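Subtilisin-like serine protease (PDB 1R6V) degrades keratin into peptides as a calcium-binding serine endopeptidase of the subtilisin family, allowing its bacterium to grow on native feathers. Local coordinates at residues D79-A83 and L84-G88; W136-E139 and A140-V143; T388-V391 and A392-Q396; V575-D578 and P579-G583. The protein carries 1 engineered substitution. All blocks are in the same frame, centred on the assembly; numbering follows the deposited sequence.

Contact 1 (D79-A83 and L84-G88); sequences DKIKA and LALKG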
ATOM      1  N   ASP A  79      17.788  14.055  -3.065  1.00 20.10           N
ATOM      2  CA  ASP A  79      18.430  15.367  -3.129  1.00 21.16           C
ATOM      3  C   ASP A  79      18.686  15.807  -4.561  1.00 22.11           C
ATOM      4  O   ASP A  79      18.613  16.995  -4.867  1.00 22.41           O
ATOM      5  CB  ASP A  79      19.751  15.378  -2.351  1.00 21.09           C
ATOM      6  CG  ASP A  79      19.547  15.295  -0.845  1.00 23.18           C
ATOM      7  OD1 ASP A  79      18.514  15.790  -0.338  1.00 21.86           O
ATOM      8  OD2 ASP A  79      20.433  14.747  -0.161  1.00 23.32           O
ATOM      9  N   LYS A  80      18.992  14.855  -5.442  1.00 22.04           N
ATOM     10  CA  LYS A  80      19.248  15.167  -6.848  1.00 22.09           C
ATOM     11  C   LYS A  80      17.975  15.436  -7.645  1.00 22.41           C
ATOM     12  O   LYS A  80      18.019  16.046  -8.709  1.00 22.34           O
ATOM     13  CB  LYS A  80      19.979  14.005  -7.527  1.00 25.45           C
ATOM     14  CG  LYS A  80      21.433  13.839  -7.129  1.00 29.23           C
ATOM     15  CD  LYS A  80      22.305  14.810  -7.895  1.00 32.75           C
ATOM     16  CE  LYS A  80      23.772  14.497  -7.683  1.00 36.07           C
ATOM     17  NZ  LYS A  80      24.632  15.206  -8.673  1.00 39.11           N
ATOM     18  N   ILE A  81      16.845  14.969  -7.121  1.00 18.25           N
ATOM     19  CA  ILE A  81      15.561  15.085  -7.790  1.00 18.27           C
ATOM     20  C   ILE A  81      14.667  16.226  -7.310  1.00 16.69           C
ATOM     21  O   ILE A  81      13.979  16.855  -8.110  1.00 17.76           O
ATOM     22  CB  ILE A  81      14.744  13.769  -7.609  1.00 17.59           C
ATOM     23  CG1 ILE A  81      15.520  12.572  -8.179  1.00 19.49           C
ATOM     24  CG2 ILE A  81      13.381  13.897  -8.299  1.00 20.00           C
ATOM     25  CD1 ILE A  81      14.908  11.207  -7.808  1.00 13.21           C
ATOM     26  N   LYS A  82      14.710  16.481  -6.007  1.00 17.19           N
ATOM     27  CA  LYS A  82      13.849  17.476  -5.369  1.00 18.66           C
ATOM     28  C   LYS A  82      13.829  18.877  -5.931  1.00 20.16           C
ATOM     29  O   LYS A  82      12.835  19.590  -5.774  1.00 18.39           O
ATOM     30  CB  LYS A  82      14.147  17.540  -3.874  1.00 17.72           C
ATOM     31  CG  LYS A  82      15.389  18.316  -3.491  1.00 18.58           C
ATOM     32  CD  LYS A  82      15.763  18.024  -2.049  1.00 17.46           C
ATOM     33  CE  LYS A  82      17.005  18.803  -1.647  1.00 18.43           C
ATOM     34  NZ  LYS A  82      17.569  18.358  -0.345  1.00 21.28           N
ATOM     35  N   ALA A  83      14.907  19.284  -6.592  1.00 21.22           N
ATOM     36  CA  ALA A  83      14.949  20.627  -7.154  1.00 24.98           C
ATOM     37  C   ALA A  83      14.937  20.637  -8.681  1.00 26.81           C
ATOM     38  O   ALA A  83      15.253  21.658  -9.294  1.00 27.07           O
ATOM     39  CB  ALA A  83      16.194  21.376  -6.627  1.00 26.03           C
ATOM     40  N   LEU A  84      14.566  19.515  -9.299  1.00 27.40           N
ATOM     41  CA  LEU A  84      14.542  19.432 -10.765  1.00 29.80           C
ATOM     42  C   LEU A  84      13.343  20.074 -11.445  1.00 31.10           C
ATOM     43  O   LEU A  84      13.378  20.339 -12.646  1.00 32.68           O
ATOM     44  CB  LEU A  84      14.634  17.977 -11.228  1.00 27.97           C
ATOM     45  CG  LEU A  84      15.922  17.237 -10.884  1.00 28.67           C
ATOM     46  CD1 LEU A  84      15.844  15.808 -11.413  1.00 29.17           C
ATOM     47  CD2 LEU A  84      17.116  17.973 -11.493  1.00 30.59           C
ATOM     48  N   ALA A  85      12.274  20.302 -10.694  1.00 33.17           N
ATOM     49  CA  ALA A  85      11.092  20.930 -11.263  1.00 34.56           C
ATOM     50  C   ALA A  85      10.427  20.083 -12.350  1.00 35.12           C
ATOM     51  O   ALA A  85      10.056  20.595 -13.408  1.00 35.96           O
ATOM     52  CB  ALA A  85      11.459  22.301 -11.828  1.00 36.42           C
ATOM     53  N   LEU A  86      10.274  18.791 -12.087  1.00 33.17           N
ATOM     54  CA  LEU A  86       9.648  17.887 -13.044  1.00 33.94           C
ATOM     55  C   LEU A  86       8.140  18.139 -13.045  1.00 34.06           C
ATOM     56  O   LEU A  86       7.580  18.531 -12.028  1.00 35.39           O
ATOM     57  CB  LEU A  86       9.940  16.442 -12.638  1.00 32.32           C
ATOM     58  CG  LEU A  86      11.415  16.157 -12.341  1.00 32.76           C
ATOM     59  CD1 LEU A  86      11.580  14.725 -11.838  1.00 33.77           C
ATOM     60  CD2 LEU A  86      12.242  16.389 -13.591  1.00 34.16           C
ATOM     61  N   LYS A  87       7.474  17.929 -14.173  1.00 34.69           N
ATOM     62  CA  LYS A  87       6.033  18.166 -14.191  1.00 34.95           C
ATOM     63  C   LYS A  87       5.182  16.918 -14.451  1.00 33.76           C
ATOM     64  O   LYS A  87       4.059  16.806 -13.949  1.00 35.73           O
ATOM     65  CB  LYS A  87       5.681  19.246 -15.218  1.00 37.12           C
ATOM     66  CG  LYS A  87       5.682  18.781 -16.666  1.00 38.45           C
ATOM     67  CD  LYS A  87       7.074  18.425 -17.152  1.00 40.19           C
ATOM     68  CE  LYS A  87       7.043  17.920 -18.603  1.00 41.30           C
ATOM     69  NZ  LYS A  87       6.437  18.906 -19.556  1.00 42.14           N
ATOM     70  N   GLY A  88       5.710  15.983 -15.227  1.00 30.10           N
ATOM     71  CA  GLY A  88       4.943  14.788 -15.524  1.00 25.68           C
ATOM     72  C   GLY A  88       5.310  13.566 -14.707  1.00 23.44           C
ATOM     73  O   GLY A  88       5.260  12.452 -15.217  1.00 22.06           O
TER
HETATM   74  O   HOH W   1      11.393  17.699  -9.400  1.00 36.79           O
HETATM   75  O   HOH W   2      11.299  20.203  -8.034  1.00 25.85           O
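Leu84 folds back on the last helical turn before it, where helix 74-81 of the propeptide domain runs out into the loop that leads to strand 89-93. Its backbone N donates to Ile81 O at 3.0 Å, closing a type I beta turn from Ile81 to Leu84; the N-H points well at the oxygen (164°). The tight part lies around the Leu84 side chain. CG stands anti to the carbonyl carbon (chi1 -64°), which turns the branch back over the peptide of Lys80, and CG comes within 3.2 Å of Lys80 O. Ile81 adds a second apolar contact: its CG2, anti to the backbone N, faces Leu86 CD1 at 4.1 Å, while Leu84 CD1 is more distant. Ile81, Leu84 and Leu86 all touch helix 41-51, on Ile47 or Ala50, so these apolar groups seat the helix end on its neighbour within the domain.

The looser part is the water-bridged backbone. One water gives a hydrogen to Ile81 O and accepts from Leu86 N at 3.1 Å; a second does the same between Lys82 O and Ala85 N, 2.8 Å from the latter. Separately, the Lys82 side chain starts away from Leu84-Gly88, and its buried end is held by Asp79 and Gly522: NZ makes a salt bridge with Asp79 OD1 at 2.7 Å, met from above the carboxylate plane, and bonds to Gly522 O, while Tyr524 bonds to the same OD1. The chemistry thus divides: apolar side chains pack directly at the helix end, whereas water bridges carry backbone hydrogen bonding past the single turn bond.

Contact 2 (W136-E139 and A140-V143); sequences WGLE and AIGV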
ATOM      1  N   TRP A 136     -10.126 -31.042   8.707  1.00 12.43           N
ATOM      2  CA  TRP A 136     -11.168 -30.399   9.493  1.00 13.63           C
ATOM      3  C   TRP A 136     -11.580 -29.038   8.938  1.00 15.38           C
ATOM      4  O   TRP A 136     -12.729 -28.614   9.094  1.00 15.98           O
ATOM      5  CB  TRP A 136     -10.723 -30.246  10.953  1.00 13.24           C
ATOM      6  CG  TRP A 136      -9.791 -29.098  11.210  1.00 13.76           C
ATOM      7  CD1 TRP A 136      -8.426 -29.108  11.146  1.00 11.24           C
ATOM      8  CD2 TRP A 136     -10.168 -27.774  11.593  1.00 12.87           C
ATOM      9  NE1 TRP A 136      -7.929 -27.875  11.479  1.00 12.58           N
ATOM     10  CE2 TRP A 136      -8.978 -27.032  11.756  1.00 12.64           C
ATOM     11  CE3 TRP A 136     -11.401 -27.143  11.819  1.00 11.08           C
ATOM     12  CZ2 TRP A 136      -8.979 -25.690  12.131  1.00 14.06           C
ATOM     13  CZ3 TRP A 136     -11.404 -25.805  12.193  1.00 13.52           C
ATOM     14  CH2 TRP A 136     -10.195 -25.092  12.348  1.00 14.01           C
ATOM     15  N   GLY A 137     -10.641 -28.363   8.278  1.00 13.00           N
ATOM     16  CA  GLY A 137     -10.937 -27.057   7.716  1.00 14.07           C
ATOM     17  C   GLY A 137     -11.999 -27.131   6.631  1.00 14.47           C
ATOM     18  O   GLY A 137     -12.841 -26.244   6.525  1.00 14.48           O
ATOM     19  N   LEU A 138     -11.968 -28.179   5.818  1.00 15.12           N
ATOM     20  CA  LEU A 138     -12.973 -28.319   4.769  1.00 15.85           C
ATOM     21  C   LEU A 138     -14.334 -28.540   5.412  1.00 16.60           C
ATOM     22  O   LEU A 138     -15.346 -27.998   4.959  1.00 16.70           O
ATOM     23  CB  LEU A 138     -12.650 -29.497   3.856  1.00 15.30           C
ATOM     24  CG  LEU A 138     -11.349 -29.368   3.065  1.00 15.91           C
ATOM     25  CD1 LEU A 138     -11.222 -30.567   2.122  1.00 15.82           C
ATOM     26  CD2 LEU A 138     -11.350 -28.056   2.268  1.00 16.31           C
ATOM     27  N   GLU A 139     -14.369 -29.340   6.469  1.00 16.43           N
ATOM     28  CA  GLU A 139     -15.643 -29.576   7.140  1.00 16.92           C
ATOM     29  C   GLU A 139     -16.168 -28.268   7.731  1.00 15.52           C
ATOM     30  O   GLU A 139     -17.355 -27.950   7.623  1.00 15.76           O
ATOM     31  CB  GLU A 139     -15.503 -30.603   8.270  1.00 19.38           C
ATOM     32  CG  GLU A 139     -16.866 -31.070   8.773  1.00 21.38           C
ATOM     33  CD  GLU A 139     -16.811 -31.829  10.093  1.00 25.04           C
ATOM     34  OE1 GLU A 139     -15.734 -32.347  10.441  1.00 23.21           O
ATOM     35  OE2 GLU A 139     -17.862 -31.921  10.774  1.00 25.97           O
ATOM     36  N   ALA A 140     -15.281 -27.498   8.345  1.00 12.35           N
ATOM     37  CA  ALA A 140     -15.687 -26.254   8.965  1.00 12.01           C
ATOM     38  C   ALA A 140     -16.291 -25.250   7.988  1.00 13.71           C
ATOM     39  O   ALA A 140     -17.215 -24.527   8.349  1.00 13.85           O
ATOM     40  CB  ALA A 140     -14.513 -25.626   9.684  1.00 12.27           C
ATOM     41  N   ILE A 141     -15.771 -25.189   6.768  1.00 14.14           N
ATOM     42  CA  ILE A 141     -16.324 -24.229   5.816  1.00 13.72           C
ATOM     43  C   ILE A 141     -17.515 -24.766   5.033  1.00 16.21           C
ATOM     44  O   ILE A 141     -18.061 -24.070   4.182  1.00 15.05           O
ATOM     45  CB  ILE A 141     -15.235 -23.668   4.840  1.00 14.79           C
ATOM     46  CG1 ILE A 141     -14.621 -24.787   3.988  1.00 14.14           C
ATOM     47  CG2 ILE A 141     -14.174 -22.927   5.660  1.00 16.23           C
ATOM     48  CD1 ILE A 141     -13.618 -24.299   2.915  1.00 18.14           C
ATOM     49  N   GLY A 142     -17.923 -25.997   5.324  1.00 16.19           N
ATOM     50  CA  GLY A 142     -19.085 -26.569   4.651  1.00 17.96           C
ATOM     51  C   GLY A 142     -18.877 -27.286   3.332  1.00 18.29           C
ATOM     52  O   GLY A 142     -19.822 -27.475   2.566  1.00 17.54           O
ATOM     53  N   VAL A 143     -17.648 -27.700   3.050  1.00 17.96           N
ATOM     54  CA  VAL A 143     -17.381 -28.410   1.815  1.00 18.70           C
ATOM     55  C   VAL A 143     -17.965 -29.826   1.856  1.00 18.81           C
ATOM     56  O   VAL A 143     -17.913 -30.494   2.885  1.00 18.79           O
ATOM     57  CB  VAL A 143     -15.857 -28.538   1.571  1.00 20.00           C
ATOM     58  CG1 VAL A 143     -15.592 -29.508   0.435  1.00 20.06           C
ATOM     59  CG2 VAL A 143     -15.253 -27.176   1.280  1.00 20.28           C
TER
HETATM   60  O   HOH W   3     -18.861 -29.809   5.827  1.00 37.04           O
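Trp136 to Val143 form a local helix-end contact in the catalytic domain, where short helix 136-140 stops and turns toward helix 145-150. Ala140 N bonds to Trp136 O at 2.9 Å and Ile141 N to Gly137 O at 3.1 Å, the regular helical pattern. Beside the first bond, Ala140 CB approaches the six-membered part of the indole obliquely, 4.0 Å from Trp136 CZ3, while Trp136 NE1 bonds to Val345 O. Gly142 then takes a positive phi (87°) and the chain closes in a Schellman motif: Val143 N reaches back to Leu138 O at 3.0 Å, and Gly142 N donates to Glu139 O from well above its carbonyl plane. The apolar pair that accompanies the motif is Leu138 and Val143, with CB atoms 4.1 Å apart. Ile141 CG1 sits between its backbone N and carbonyl carbon (chi1 62°), which brings it to 3.4 Å from Gly137 O, and CD1 extends toward Leu138 CD2. An alanine at Ile141 would remove this branch and is likely to leave a gap beside Leu138 and against Pro343 of strand 338-343. Opposite charges meet on another side of the helix, where Glu139 OE1 forms a salt bridge with Arg125.

Contact 3 (T388-V391 and A392-Q396); sequences TGVV and AVLLQ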
ATOM      1  N   THR A 388      -9.351 -18.034  -0.353  1.00 11.41           N
ATOM      2  CA  THR A 388      -9.050 -17.947  -1.781  1.00 11.36           C
ATOM      3  C   THR A 388      -9.737 -19.101  -2.515  1.00 12.99           C
ATOM      4  O   THR A 388     -10.270 -18.933  -3.623  1.00 11.65           O
ATOM      5  CB  THR A 388      -7.515 -17.967  -2.018  1.00 10.69           C
ATOM      6  OG1 THR A 388      -6.956 -16.768  -1.465  1.00  9.08           O
ATOM      7  CG2 THR A 388      -7.175 -18.002  -3.497  1.00 10.44           C
ATOM      8  N   GLY A 389      -9.749 -20.275  -1.886  1.00 11.56           N
ATOM      9  CA  GLY A 389     -10.408 -21.429  -2.479  1.00 12.62           C
ATOM     10  C   GLY A 389     -11.917 -21.225  -2.582  1.00 13.60           C
ATOM     11  O   GLY A 389     -12.549 -21.585  -3.577  1.00 12.87           O
ATOM     12  N   VAL A 390     -12.509 -20.650  -1.543  1.00 12.75           N
ATOM     13  CA  VAL A 390     -13.938 -20.392  -1.563  1.00 12.50           C
ATOM     14  C   VAL A 390     -14.244 -19.406  -2.693  1.00 12.46           C
ATOM     15  O   VAL A 390     -15.201 -19.586  -3.434  1.00 11.68           O
ATOM     16  CB  VAL A 390     -14.424 -19.821  -0.211  1.00 12.90           C
ATOM     17  CG1 VAL A 390     -15.864 -19.297  -0.337  1.00 13.57           C
ATOM     18  CG2 VAL A 390     -14.382 -20.926   0.854  1.00 12.16           C
ATOM     19  N   VAL A 391     -13.434 -18.354  -2.815  1.00 10.40           N
ATOM     20  CA  VAL A 391     -13.646 -17.382  -3.891  1.00 10.09           C
ATOM     21  C   VAL A 391     -13.582 -18.058  -5.268  1.00 10.94           C
ATOM     22  O   VAL A 391     -14.381 -17.759  -6.166  1.00 10.45           O
ATOM     23  CB  VAL A 391     -12.584 -16.231  -3.834  1.00 10.23           C
ATOM     24  CG1 VAL A 391     -12.717 -15.298  -5.066  1.00  9.25           C
ATOM     25  CG2 VAL A 391     -12.792 -15.407  -2.563  1.00  9.70           C
ATOM     26  N   ALA A 392     -12.612 -18.949  -5.459  1.00 10.38           N
ATOM     27  CA  ALA A 392     -12.492 -19.625  -6.745  1.00 11.72           C
ATOM     28  C   ALA A 392     -13.753 -20.420  -7.087  1.00 13.06           C
ATOM     29  O   ALA A 392     -14.187 -20.422  -8.240  1.00 11.93           O
ATOM     30  CB  ALA A 392     -11.261 -20.545  -6.751  1.00 12.52           C
ATOM     31  N   VAL A 393     -14.324 -21.100  -6.097  1.00 10.71           N
ATOM     32  CA  VAL A 393     -15.557 -21.873  -6.319  1.00 13.18           C
ATOM     33  C   VAL A 393     -16.702 -20.902  -6.659  1.00 12.63           C
ATOM     34  O   VAL A 393     -17.475 -21.127  -7.599  1.00 13.95           O
ATOM     35  CB  VAL A 393     -15.899 -22.754  -5.058  1.00 11.92           C
ATOM     36  CG1 VAL A 393     -17.232 -23.506  -5.261  1.00 14.31           C
ATOM     37  CG2 VAL A 393     -14.782 -23.792  -4.851  1.00 11.55           C
ATOM     38  N   LEU A 394     -16.789 -19.795  -5.929  1.00 13.08           N
ATOM     39  CA  LEU A 394     -17.837 -18.809  -6.190  1.00 12.26           C
ATOM     40  C   LEU A 394     -17.737 -18.188  -7.575  1.00 13.66           C
ATOM     41  O   LEU A 394     -18.763 -17.907  -8.203  1.00 14.83           O
ATOM     42  CB  LEU A 394     -17.804 -17.684  -5.154  1.00 12.49           C
ATOM     43  CG  LEU A 394     -18.083 -18.097  -3.702  1.00 13.91           C
ATOM     44  CD1 LEU A 394     -17.909 -16.897  -2.785  1.00 13.05           C
ATOM     45  CD2 LEU A 394     -19.515 -18.643  -3.578  1.00 11.88           C
ATOM     46  N   LEU A 395     -16.517 -17.963  -8.051  1.00 14.15           N
ATOM     47  CA  LEU A 395     -16.350 -17.339  -9.362  1.00 13.65           C
ATOM     48  C   LEU A 395     -16.827 -18.249 -10.475  1.00 15.92           C
ATOM     49  O   LEU A 395     -17.125 -17.778 -11.571  1.00 16.44           O
ATOM     50  CB  LEU A 395     -14.895 -16.911  -9.571  1.00 15.96           C
ATOM     51  CG  LEU A 395     -14.534 -15.686  -8.711  1.00 15.18           C
ATOM     52  CD1 LEU A 395     -13.050 -15.418  -8.808  1.00 15.90           C
ATOM     53  CD2 LEU A 395     -15.349 -14.463  -9.170  1.00 13.95           C
ATOM     54  N   GLN A 396     -16.895 -19.551 -10.209  1.00 16.00           N
ATOM     55  CA  GLN A 396     -17.411 -20.469 -11.219  1.00 17.32           C
ATOM     56  C   GLN A 396     -18.920 -20.277 -11.301  1.00 17.41           C
ATOM     57  O   GLN A 396     -19.494 -20.209 -12.394  1.00 17.94           O
ATOM     58  CB  GLN A 396     -17.142 -21.931 -10.861  1.00 16.35           C
ATOM     59  CG  GLN A 396     -17.787 -22.892 -11.864  1.00 17.39           C
ATOM     60  CD  GLN A 396     -17.576 -24.342 -11.501  1.00 16.55           C
ATOM     61  OE1 GLN A 396     -16.708 -24.668 -10.693  1.00 15.66           O
ATOM     62  NE2 GLN A 396     -18.364 -25.227 -12.103  1.00 18.65           N
TER
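Backbone hydrogen bonds join Thr388-Val391 to Ala392-Gln396 across one turn of helix 380-397. Ala392 N donates to Thr388 O at 3.0 Å and Val393 N to Gly389 O at 3.1 Å; Leu394 N meets Val390 O at 3.0 Å, and Leu395 N meets Val391 O at 2.9 Å. These are the i to i+4 bonds of a regular alpha helix, here the long one of the subtilisin fold that carries Ser381, the inferred charge-relay serine, near its start. Apolar contacts follow the same spacing. Val390 and Leu394 run alongside each other in one direction, CG1 to CD1 at 4.0 Å; Val391 CG1 and Leu395 CD1 form the second pair at 3.8 Å. Leu394 CG stands beside its own backbone N (chi1 -63°), which lays the branch over Val390 O at 3.3 Å. A serine in place of Leu394 would probably open a gap next to Val390 and take away part of the apolar cover of Leu410 and Leu437. Among polar side chains, Thr388 OG1 bonds to Asn265 ND2, and Gln396 OE1 accepts from the backbone N atoms of Ser152, Gly153 and Thr154.

Contact 4 (V575-D578 and P579-G583); sequences VVVD and PLLRG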
ATOM      1  N   VAL A 575       9.345  40.524  -1.788  1.00 21.78           N
ATOM      2  CA  VAL A 575       9.032  39.715  -2.950  1.00 21.40           C
ATOM      3  C   VAL A 575       8.592  38.316  -2.588  1.00 19.46           C
ATOM      4  O   VAL A 575       9.181  37.683  -1.718  1.00 19.40           O
ATOM      5  CB  VAL A 575      10.261  39.580  -3.855  1.00 23.91           C
ATOM      6  CG1 VAL A 575       9.872  38.918  -5.177  1.00 24.36           C
ATOM      7  CG2 VAL A 575      10.872  40.954  -4.096  1.00 25.17           C
ATOM      8  N   VAL A 576       7.551  37.845  -3.263  1.00 19.45           N
ATOM      9  CA  VAL A 576       7.057  36.487  -3.056  1.00 18.82           C
ATOM     10  C   VAL A 576       7.598  35.749  -4.273  1.00 20.05           C
ATOM     11  O   VAL A 576       7.268  36.075  -5.419  1.00 18.72           O
ATOM     12  CB  VAL A 576       5.525  36.447  -3.026  1.00 19.65           C
ATOM     13  CG1 VAL A 576       5.052  35.011  -2.891  1.00 20.61           C
ATOM     14  CG2 VAL A 576       5.013  37.277  -1.860  1.00 18.72           C
ATOM     15  N   VAL A 577       8.442  34.760  -4.027  1.00 19.50           N
ATOM     16  CA  VAL A 577       9.089  34.056  -5.119  1.00 20.79           C
ATOM     17  C   VAL A 577       8.901  32.545  -5.111  1.00 20.71           C
ATOM     18  O   VAL A 577       8.564  31.947  -4.091  1.00 19.82           O
ATOM     19  CB  VAL A 577      10.611  34.411  -5.115  1.00 21.94           C
ATOM     20  CG1 VAL A 577      11.270  33.892  -3.850  1.00 21.25           C
ATOM     21  CG2 VAL A 577      11.301  33.874  -6.339  1.00 23.58           C
ATOM     22  N   ASP A 578       9.099  31.943  -6.278  1.00 21.82           N
ATOM     23  CA  ASP A 578       9.008  30.501  -6.424  1.00 20.82           C
ATOM     24  C   ASP A 578      10.238  29.959  -5.685  1.00 19.59           C
ATOM     25  O   ASP A 578      11.328  30.519  -5.794  1.00 19.51           O
ATOM     26  CB  ASP A 578       9.054  30.143  -7.911  1.00 22.42           C
ATOM     27  CG  ASP A 578       9.262  28.665  -8.149  1.00 24.11           C
ATOM     28  OD1 ASP A 578      10.335  28.306  -8.682  1.00 23.24           O
ATOM     29  OD2 ASP A 578       8.360  27.870  -7.797  1.00 26.13           O
ATOM     30  N   PRO A 579      10.079  28.878  -4.908  1.00 19.54           N
ATOM     31  CA  PRO A 579      11.206  28.305  -4.164  1.00 19.43           C
ATOM     32  C   PRO A 579      12.374  27.846  -5.020  1.00 19.26           C
ATOM     33  O   PRO A 579      13.501  27.754  -4.538  1.00 17.16           O
ATOM     34  CB  PRO A 579      10.575  27.160  -3.371  1.00 20.55           C
ATOM     35  CG  PRO A 579       9.286  26.880  -4.083  1.00 25.89           C
ATOM     36  CD  PRO A 579       8.814  28.222  -4.543  1.00 20.03           C
ATOM     37  N   LEU A 580      12.087  27.557  -6.285  1.00 20.80           N
ATOM     38  CA  LEU A 580      13.105  27.122  -7.237  1.00 23.23           C
ATOM     39  C   LEU A 580      13.614  28.315  -8.030  1.00 23.81           C
ATOM     40  O   LEU A 580      14.414  28.160  -8.955  1.00 23.26           O
ATOM     41  CB  LEU A 580      12.528  26.086  -8.206  1.00 25.12           C
ATOM     42  CG  LEU A 580      12.341  24.657  -7.707  1.00 28.12           C
ATOM     43  CD1 LEU A 580      11.301  24.591  -6.611  1.00 29.45           C
ATOM     44  CD2 LEU A 580      11.911  23.789  -8.892  1.00 29.63           C
ATOM     45  N   LEU A 581      13.136  29.502  -7.669  1.00 23.47           N
ATOM     46  CA  LEU A 581      13.531  30.745  -8.326  1.00 25.32           C
ATOM     47  C   LEU A 581      13.235  30.760  -9.822  1.00 26.64           C
ATOM     48  O   LEU A 581      13.982  31.354 -10.599  1.00 27.78           O
ATOM     49  CB  LEU A 581      15.021  31.020  -8.095  1.00 25.14           C
ATOM     50  CG  LEU A 581      15.443  31.053  -6.627  1.00 24.81           C
ATOM     51  CD1 LEU A 581      16.931  31.344  -6.506  1.00 26.32           C
ATOM     52  CD2 LEU A 581      14.625  32.109  -5.896  1.00 23.82           C
ATOM     53  N   ARG A 582      12.140  30.115 -10.218  1.00 26.48           N
ATOM     54  CA  ARG A 582      11.735  30.069 -11.623  1.00 27.25           C
ATOM     55  C   ARG A 582      11.097  31.406 -12.012  1.00 27.52           C
ATOM     56  O   ARG A 582      11.067  31.787 -13.187  1.00 28.32           O
ATOM     57  CB  ARG A 582      10.734  28.925 -11.855  1.00 28.24           C
ATOM     58  CG  ARG A 582      11.336  27.516 -11.746  1.00 29.44           C
ATOM     59  CD  ARG A 582      10.265  26.433 -11.794  1.00 29.59           C
ATOM     60  NE  ARG A 582       9.439  26.426 -10.590  1.00 30.88           N
ATOM     61  CZ  ARG A 582       8.497  25.527 -10.325  1.00 31.60           C
ATOM     62  NH1 ARG A 582       8.246  24.547 -11.187  1.00 31.80           N
ATOM     63  NH2 ARG A 582       7.816  25.596  -9.185  1.00 31.42           N
ATOM     64  N   GLY A 583      10.599  32.123 -11.013  1.00 25.08           N
ATOM     65  CA  GLY A 583       9.969  33.406 -11.260  1.00 25.23           C
ATOM     66  C   GLY A 583       9.425  33.945  -9.957  1.00 25.34           C
ATOM     67  O   GLY A 583       9.661  33.352  -8.902  1.00 23.95           O
TER
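Asp578 and Arg582 face each other across a tight turn, their chains slanting past one another with the carboxylate and guanidinium planes 42° apart. The guanidinium comes side-on and grips with two nitrogens: NE donates to Asp578 OD1 at 2.8 Å, and NH2 to Asp578 OD2 at 2.7 Å. Both oxygens lie close to the guanidinium plane, yet the bonds leave the carboxylate plane, steeply at OD1 (44°) and less so on the syn side of OD2. A bend at chi3 (-70°) of Arg582 lets its end curl back to the aspartate. OD1 also accepts from Arg582 N at 3.0 Å on its anti lone pair and, weakly, from Leu580 N, so side chain and backbone together hold the carboxylate's rotation. Leu580 CD2 covers one guanidinium face near its rim.

The turn itself is type I, Asp578 to Leu581, with Leu581 N reaching Asp578 O at 2.8 Å. At its base, Asp578 N meets Gly583 O in a nearly straight bond. Val577 CG2 lies against Leu581 CD2 at 3.8 Å on the apolar side. The loop closes the beta-hairpin of strands 573-577 and 584-589 in the second beta-sandwich domain; strand 604-610 flanks the first of these on its other edge, where Ser606 touches Val577 and Pro579.

How the contacts relate
Following the chain from the N terminus, contact 1 turns the end of helix 74-81 toward strand 89-93 in the propeptide domain. Contact 2 closes the end of helix 136-140 in the catalytic domain, contact 3 spans a turn inside helix 380-397, and contact 4 closes the loop between strands 573-577 and 584-589. All are in series; none nests or crosses. They gather in two pairs: Ile141 CD1 packs on Val390 CG2 at 4.0 Å, joining contacts 2 and 3 in the catalytic domain, while Ala85 CB meets Leu580 CD2, bringing propeptide and second beta-sandwich together. Centres of contacts 2 and 4 lie about 66 Å apart.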